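PDB 2HHC: nodulation fucosyltransferase NodZ from Bradyrhizobium sp., which belongs to the NodZ family of fucosyltransferases, placed in the GT-B clan of glycosyltransferases, whose fold pairs two Rossmann-like domains. Local coordinates for residues A[3-7]-A[120-124]; A[20-26]-A[140-144]; A[34-38]-A[67-71]. One frame throughout, in Å; residues are numbered along the deposited sequence. Where two conformers were deposited one is given.

Interaction 1 (A[3-7]-A[120-124])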
# COMPACT_ATOMS: atom_id res chain seq x y z
N LYS A 3 -28.52 -1.69 16.40
CA LYS A 3 -27.43 -0.82 16.77
C LYS A 3 -26.33 -0.92 15.71
O LYS A 3 -26.20 -1.94 14.97
CB LYS A 3 -26.87 -1.19 18.12
CG LYS A 3 -27.87 -1.09 19.26
CD LYS A 3 -27.23 -1.55 20.53
CE LYS A 3 -28.20 -1.59 21.68
NZ LYS A 3 -27.54 -1.75 23.04
N GLU A 4 -25.55 0.14 15.58
CA GLU A 4 -24.53 0.18 14.55
C GLU A 4 -23.44 -0.78 14.91
O GLU A 4 -23.07 -0.89 16.09
CB GLU A 4 -23.97 1.61 14.45
CG GLU A 4 -23.16 1.86 13.21
CD GLU A 4 -22.84 3.34 12.97
OE1 GLU A 4 -23.28 4.21 13.75
OE2 GLU A 4 -22.12 3.64 11.96
N ARG A 5 -22.84 -1.45 13.91
CA ARG A 5 -21.76 -2.39 14.05
C ARG A 5 -20.60 -1.99 13.12
O ARG A 5 -20.81 -1.23 12.15
CB ARG A 5 -22.27 -3.78 13.73
CG ARG A 5 -23.20 -4.29 14.85
CD ARG A 5 -24.07 -5.50 14.50
NE ARG A 5 -23.59 -6.21 13.34
CZ ARG A 5 -23.10 -7.46 13.30
NH1 ARG A 5 -23.00 -8.28 14.37
NH2 ARG A 5 -22.74 -7.88 12.10
N PHE A 6 -19.41 -2.46 13.43
CA PHE A 6 -18.20 -1.87 12.88
C PHE A 6 -17.14 -2.88 12.46
O PHE A 6 -17.05 -4.00 13.02
CB PHE A 6 -17.55 -0.90 13.91
CG PHE A 6 -18.47 0.21 14.33
CD1 PHE A 6 -19.40 0.02 15.34
CD2 PHE A 6 -18.38 1.46 13.75
CE1 PHE A 6 -20.22 1.03 15.76
CE2 PHE A 6 -19.21 2.49 14.17
CZ PHE A 6 -20.12 2.28 15.20
N VAL A 7 -16.30 -2.46 11.53
CA VAL A 7 -15.00 -3.08 11.24
C VAL A 7 -13.96 -1.99 11.32
O VAL A 7 -14.12 -0.97 10.64
CB VAL A 7 -14.93 -3.74 9.82
CG1 VAL A 7 -13.57 -4.34 9.59
CG2 VAL A 7 -15.98 -4.76 9.62
N ASP A 120 -21.84 -14.34 9.62
CA ASP A 120 -21.28 -13.14 10.23
C ASP A 120 -20.91 -13.41 11.68
O ASP A 120 -21.58 -14.16 12.38
CB ASP A 120 -22.36 -12.06 10.15
CG ASP A 120 -21.91 -10.68 10.65
OD1 ASP A 120 -20.74 -10.33 10.70
OD2 ASP A 120 -22.87 -9.93 10.92
N SER A 121 -19.83 -12.78 12.13
CA SER A 121 -19.50 -12.81 13.53
C SER A 121 -20.62 -12.17 14.37
O SER A 121 -21.19 -11.16 13.97
CB SER A 121 -18.18 -12.07 13.82
OG SER A 121 -17.91 -12.06 15.19
N GLU A 122 -20.87 -12.70 15.55
CA GLU A 122 -21.74 -12.02 16.51
C GLU A 122 -21.10 -10.78 17.16
O GLU A 122 -21.80 -9.99 17.75
CB GLU A 122 -22.25 -13.00 17.59
CG GLU A 122 -23.20 -14.05 17.03
CD GLU A 122 -24.33 -13.42 16.24
OE1 GLU A 122 -25.15 -12.72 16.87
OE2 GLU A 122 -24.38 -13.58 15.00
N ALA A 123 -19.78 -10.62 17.09
CA ALA A 123 -19.14 -9.44 17.62
C ALA A 123 -19.66 -8.17 16.99
O ALA A 123 -19.92 -8.13 15.78
CB ALA A 123 -17.63 -9.52 17.44
N ASN A 124 -19.85 -7.14 17.80
CA ASN A 124 -20.34 -5.87 17.30
C ASN A 124 -19.26 -5.04 16.61
O ASN A 124 -19.58 -4.20 15.77
CB ASN A 124 -21.04 -5.07 18.39
CG ASN A 124 -22.33 -5.70 18.79
OD1 ASN A 124 -23.07 -6.16 17.94
ND2 ASN A 124 -22.62 -5.73 20.08
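The backbone N of Phe6 donates to Asn124 O at 2.9 Å. The same oxygen also rests against the start of the preceding side chain, with Arg5 CB 3.4 Å from Asn124 O. With CG anti to its carbonyl carbon (chi1 -71°), the Arg5 stem passes Asn124, and a bend at chi3 (17°) brings the guanidinium to the loop. Asn124 crosses this aliphatic stem at about a right angle, and its OD1 comes within 3.6 Å of Arg5 CG; its ND2 is held by Gly82 O. The guanidinium offers its edge to the loop. Arg5 NH1 makes a weak, nearly straight bond to Ser121 O (3.4 Å), while NH2 forms a salt bridge with Asp120 OD2 whose very short length is doubtful, Arg5 having been modelled in two conformers. Asp120 OD1 pairs with Arg34, which also bonds Ala123 O. The loop itself is shaped by an ST turn, Ser121 OG accepting from Ala123 N at 3.0 Å. Phe6, on strand 6-10, thus meets Asn124 just before strand 125-128, its parallel neighbour among the central strands of a Rossmann-like sheet.

Interaction 2 (A[20-26]-A[140-144])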
# COMPACT_ATOMS: atom_id res chain seq x y z
N TRP A 20 -4.01 -2.20 1.02
CA TRP A 20 -4.47 -3.57 0.70
C TRP A 20 -5.26 -4.10 1.92
O TRP A 20 -6.33 -4.67 1.79
CB TRP A 20 -3.26 -4.42 0.43
CG TRP A 20 -3.50 -5.71 -0.32
CD1 TRP A 20 -4.69 -6.43 -0.42
CD2 TRP A 20 -2.55 -6.42 -1.08
NE1 TRP A 20 -4.49 -7.53 -1.21
CE2 TRP A 20 -3.19 -7.56 -1.63
CE3 TRP A 20 -1.20 -6.21 -1.34
CZ2 TRP A 20 -2.50 -8.47 -2.41
CZ3 TRP A 20 -0.51 -7.11 -2.09
CH2 TRP A 20 -1.15 -8.25 -2.60
N SER A 21 -4.70 -3.91 3.13
CA SER A 21 -5.39 -4.33 4.35
C SER A 21 -6.72 -3.61 4.53
O SER A 21 -7.69 -4.21 4.96
CB SER A 21 -4.46 -4.12 5.55
OG SER A 21 -3.30 -4.93 5.52
N LEU A 22 -6.76 -2.36 4.11
CA LEU A 22 -8.03 -1.59 4.10
C LEU A 22 -9.07 -2.23 3.21
O LEU A 22 -10.23 -2.37 3.56
CB LEU A 22 -7.82 -0.16 3.66
CG LEU A 22 -9.02 0.78 3.63
CD1 LEU A 22 -9.63 0.84 5.02
CD2 LEU A 22 -8.58 2.10 3.17
N ALA A 23 -8.66 -2.64 1.99
CA ALA A 23 -9.57 -3.31 1.05
C ALA A 23 -10.19 -4.58 1.70
O ALA A 23 -11.36 -4.86 1.54
CB ALA A 23 -8.84 -3.64 -0.22
N SER A 24 -9.39 -5.31 2.45
CA SER A 24 -9.90 -6.50 3.14
C SER A 24 -10.96 -6.16 4.20
O SER A 24 -12.00 -6.85 4.26
CB SER A 24 -8.76 -7.30 3.71
OG SER A 24 -7.91 -7.76 2.67
N ALA A 25 -10.65 -5.18 5.01
CA ALA A 25 -11.61 -4.71 6.03
C ALA A 25 -12.90 -4.20 5.34
O ALA A 25 -14.01 -4.55 5.78
CB ALA A 25 -10.99 -3.62 6.84
N TRP A 26 -12.75 -3.43 4.28
CA TRP A 26 -13.88 -2.87 3.53
C TRP A 26 -14.78 -4.02 3.04
O TRP A 26 -16.01 -3.96 3.10
CB TRP A 26 -13.36 -1.98 2.34
CG TRP A 26 -14.54 -1.54 1.50
CD1 TRP A 26 -15.33 -0.45 1.69
CD2 TRP A 26 -15.10 -2.26 0.41
NE1 TRP A 26 -16.32 -0.44 0.76
CE2 TRP A 26 -16.24 -1.57 -0.01
CE3 TRP A 26 -14.74 -3.46 -0.25
CZ2 TRP A 26 -17.03 -2.01 -1.08
CZ3 TRP A 26 -15.51 -3.91 -1.28
CH2 TRP A 26 -16.64 -3.20 -1.69
N ALA A 140 -11.84 -5.58 -4.76
CA ALA A 140 -11.89 -4.79 -3.55
C ALA A 140 -10.71 -3.80 -3.49
O ALA A 140 -10.84 -2.65 -3.11
CB ALA A 140 -11.95 -5.65 -2.32
N GLU A 141 -9.53 -4.28 -3.89
CA GLU A 141 -8.33 -3.45 -3.89
C GLU A 141 -8.54 -2.28 -4.86
O GLU A 141 -8.21 -1.12 -4.57
CB GLU A 141 -7.10 -4.26 -4.32
CG GLU A 141 -6.66 -5.31 -3.33
CD GLU A 141 -5.54 -6.10 -3.96
OE1 GLU A 141 -4.40 -5.52 -4.03
OE2 GLU A 141 -5.74 -7.21 -4.49
N ARG A 142 -9.03 -2.56 -6.06
CA ARG A 142 -9.21 -1.51 -7.07
C ARG A 142 -10.25 -0.52 -6.59
O ARG A 142 -10.16 0.72 -6.85
CB ARG A 142 -9.65 -2.14 -8.41
CG ARG A 142 -8.58 -2.97 -9.02
CD ARG A 142 -9.14 -3.68 -10.30
NE ARG A 142 -8.16 -4.56 -10.92
CZ ARG A 142 -7.20 -4.12 -11.66
NH1 ARG A 142 -7.11 -2.83 -11.94
NH2 ARG A 142 -6.35 -4.99 -12.18
N LEU A 143 -11.29 -1.00 -5.95
CA LEU A 143 -12.33 -0.12 -5.41
C LEU A 143 -11.77 0.88 -4.42
O LEU A 143 -12.08 2.04 -4.43
CB LEU A 143 -13.50 -0.94 -4.92
CG LEU A 143 -14.69 -0.04 -4.77
CD1 LEU A 143 -15.91 -0.81 -5.13
CD2 LEU A 143 -14.63 0.45 -3.33
N ILE A 144 -10.87 0.45 -3.56
CA ILE A 144 -10.27 1.38 -2.60
C ILE A 144 -9.48 2.44 -3.34
O ILE A 144 -9.63 3.63 -3.06
CB ILE A 144 -9.34 0.63 -1.62
CG1 ILE A 144 -10.19 -0.21 -0.64
CG2 ILE A 144 -8.43 1.53 -0.88
CD1 ILE A 144 -11.17 0.50 0.20
O HOH W 1 -6.06 -9.38 -2.83
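Ala23 sits at the tight centre of this helix crossing, its CB 3.7 Å from Glu141 CA and as close to the carbonyl oxygen of Ala140. The small methyl lets the axes of segments 20-26 and 140-144 approach to 8.4 Å at an angle of 108°. Ile144 closes one flank of the alanine: its CG1 lies 3.6 Å from Ala23 CA, and its CD1 reaches on between Leu22 and the CB of Trp26. Leu22 and Ala25 of helix 15-32 also touch strands 6-10 and 35-39; the helix is the connection of a beta-alpha-beta unit between these two parallel neighbours, and helix 138-147 packs across it. Toward Leu143, which is partly exposed and was modelled in two conformers, the fit slackens. Its CD2 stands 4.1 Å from Trp26 CZ2, over one face of the indole near the rim, and Ala140 CB reaches the same ring obliquely. The other end is polar. With CG anti to its carbonyl carbon (chi1 -69°) and extended beyond, Glu141 lays its carboxylate almost flat on the Trp20 indole, the planes 7° apart, with Glu141 CD 3.3 Å from Trp20 NE1. Stacked this way, the two do not bond directly; a water accepts a hydrogen bond from Trp20 NE1 at 2.9 Å and donates to Glu141 OE2 at 2.8 Å, while Glu141 OE1 pairs with Arg291 of helix 291-296.

Interaction 3 (A[34-38]-A[67-71])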
# COMPACT_ATOMS: atom_id res chain seq x y z
N ARG A 34 -21.66 -3.50 8.03
CA ARG A 34 -20.97 -2.76 9.10
C ARG A 34 -20.40 -1.46 8.58
O ARG A 34 -20.07 -1.32 7.39
CB ARG A 34 -19.85 -3.63 9.69
CG ARG A 34 -20.32 -4.91 10.37
CD ARG A 34 -19.12 -5.81 10.66
NE ARG A 34 -19.56 -7.09 11.23
CZ ARG A 34 -19.63 -7.37 12.53
NH1 ARG A 34 -19.36 -6.46 13.46
NH2 ARG A 34 -20.01 -8.57 12.92
N THR A 35 -20.15 -0.55 9.52
CA THR A 35 -19.48 0.69 9.24
C THR A 35 -17.98 0.43 9.28
O THR A 35 -17.48 -0.21 10.19
CB THR A 35 -19.90 1.76 10.25
OG1 THR A 35 -21.26 2.07 10.01
CG2 THR A 35 -19.06 3.06 10.19
N LEU A 36 -17.24 0.99 8.32
CA LEU A 36 -15.78 0.90 8.26
C LEU A 36 -15.09 2.08 8.88
O LEU A 36 -15.42 3.23 8.61
CB LEU A 36 -15.32 0.79 6.81
CG LEU A 36 -13.84 0.69 6.55
CD1 LEU A 36 -13.27 -0.67 7.05
CD2 LEU A 36 -13.60 0.80 5.06
N VAL A 37 -14.21 1.79 9.82
CA VAL A 37 -13.43 2.81 10.50
C VAL A 37 -11.97 2.65 10.04
O VAL A 37 -11.37 1.56 10.11
CB VAL A 37 -13.47 2.57 12.02
CG1 VAL A 37 -12.65 3.61 12.73
CG2 VAL A 37 -14.89 2.52 12.55
N ILE A 38 -11.39 3.72 9.49
CA ILE A 38 -10.00 3.74 9.04
C ILE A 38 -9.19 4.34 10.18
O ILE A 38 -9.35 5.53 10.49
CB ILE A 38 -9.82 4.53 7.75
CG1 ILE A 38 -10.83 4.09 6.68
CG2 ILE A 38 -8.36 4.38 7.28
CD1 ILE A 38 -10.69 4.80 5.33
N VAL A 67 -20.58 1.60 1.67
CA VAL A 67 -20.19 1.29 3.04
C VAL A 67 -19.89 2.62 3.72
O VAL A 67 -19.02 3.38 3.26
CB VAL A 67 -18.94 0.37 3.10
CG1 VAL A 67 -18.40 0.26 4.54
CG2 VAL A 67 -19.17 -1.07 2.49
N PRO A 68 -20.60 2.91 4.83
CA PRO A 68 -20.27 4.13 5.57
C PRO A 68 -18.87 4.06 6.15
O PRO A 68 -18.39 2.99 6.57
CB PRO A 68 -21.30 4.12 6.73
CG PRO A 68 -22.29 3.12 6.37
CD PRO A 68 -21.66 2.13 5.49
N VAL A 69 -18.17 5.19 6.21
CA VAL A 69 -16.77 5.26 6.65
C VAL A 69 -16.57 6.37 7.65
O VAL A 69 -17.05 7.47 7.47
CB VAL A 69 -15.84 5.51 5.46
CG1 VAL A 69 -14.39 5.71 5.89
CG2 VAL A 69 -15.94 4.38 4.47
N ILE A 70 -15.82 6.05 8.71
CA ILE A 70 -15.26 7.00 9.67
C ILE A 70 -13.76 6.97 9.49
O ILE A 70 -13.13 5.95 9.73
CB ILE A 70 -15.63 6.63 11.10
CG1 ILE A 70 -17.16 6.67 11.30
CG2 ILE A 70 -14.99 7.61 12.08
CD1 ILE A 70 -17.68 6.01 12.55
N CYS A 71 -13.16 8.09 9.11
CA CYS A 71 -11.75 8.12 8.74
C CYS A 71 -10.89 9.16 9.45
O CYS A 71 -9.75 9.42 9.01
CB CYS A 71 -11.64 8.49 7.24
SG CYS A 71 -12.00 10.22 6.84
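Val67 pushes its CG1 methyl into the notch between the carbonyl oxygen of Arg34 and the CB of Leu36, 3.7 Å from Arg34 O and 3.9 Å from Leu36 CB. On the face bearing Leu36 and Val69 the bumps follow one another along both strands. Leu36 stands beside Val69, and beyond it Ile38 fills the step between Val69 and Cys71, its CD1 3.9 Å from Val69 CG1 and more loosely set against Cys71 CB. An extended chain beyond CG1 (chi2 -178°) carries that methyl across to the neighbouring strand. Helix 15-32 covers the row, Ala25 meeting Leu36, Leu22 meeting Ile38 and Trp26 meeting Val67. Strands 35-39 and 67-70 run parallel, joined by three backbone bonds, among them Ile70 N to Leu36 O at 2.8 Å; counted among themselves in chain order, they and strands 6-10 and 125-128 give the 3-2-1-4 order of a Rossmann-like sheet. The opposite face has its own interlock. With Thr35 OG1 anti to the carbonyl carbon (chi1 -69°), CG2 falls anti to the backbone N, seating this methyl over Pro68 O at 3.7 Å and against Ile70 CD1 at 4.0 Å. Thr35 OG1, hydrogen-bonded to Glu4 OE2, meanwhile lies 3.9 Å from Pro68 CB, at the side of the proline ring. Further along, Val37 and Ile70 stand shoulder to shoulder at a looser distance, where Phe80 touches Val37 and Leu78 touches Ile70.

In the fold
Interactions 1 and 3 meet the same sheet through the adjacent strands 6-10 and 35-39, with centres about 12 Å apart. Arg5 O lies 2.8 Å from Thr35 N, a probable backbone bond between them, and Glu4 OE2 comes within 2.6 Å of Thr35 OG1, a probable hydrogen bond. Helix 15-32, one partner in interaction 2, covers that sheet: Ala25 CB touches Val7 CG1 of interaction 1 at 3.8 Å and Leu36 CD1 of interaction 3 at 3.7 Å. Trp26 NE1, hydrogen-bonded to Ile64 O, also packs 3.4 Å from Val67 CG2. A phosphate ion, probably from the crystallisation liquor, lies about 4 Å from the Phe6 side chain (nearest atoms).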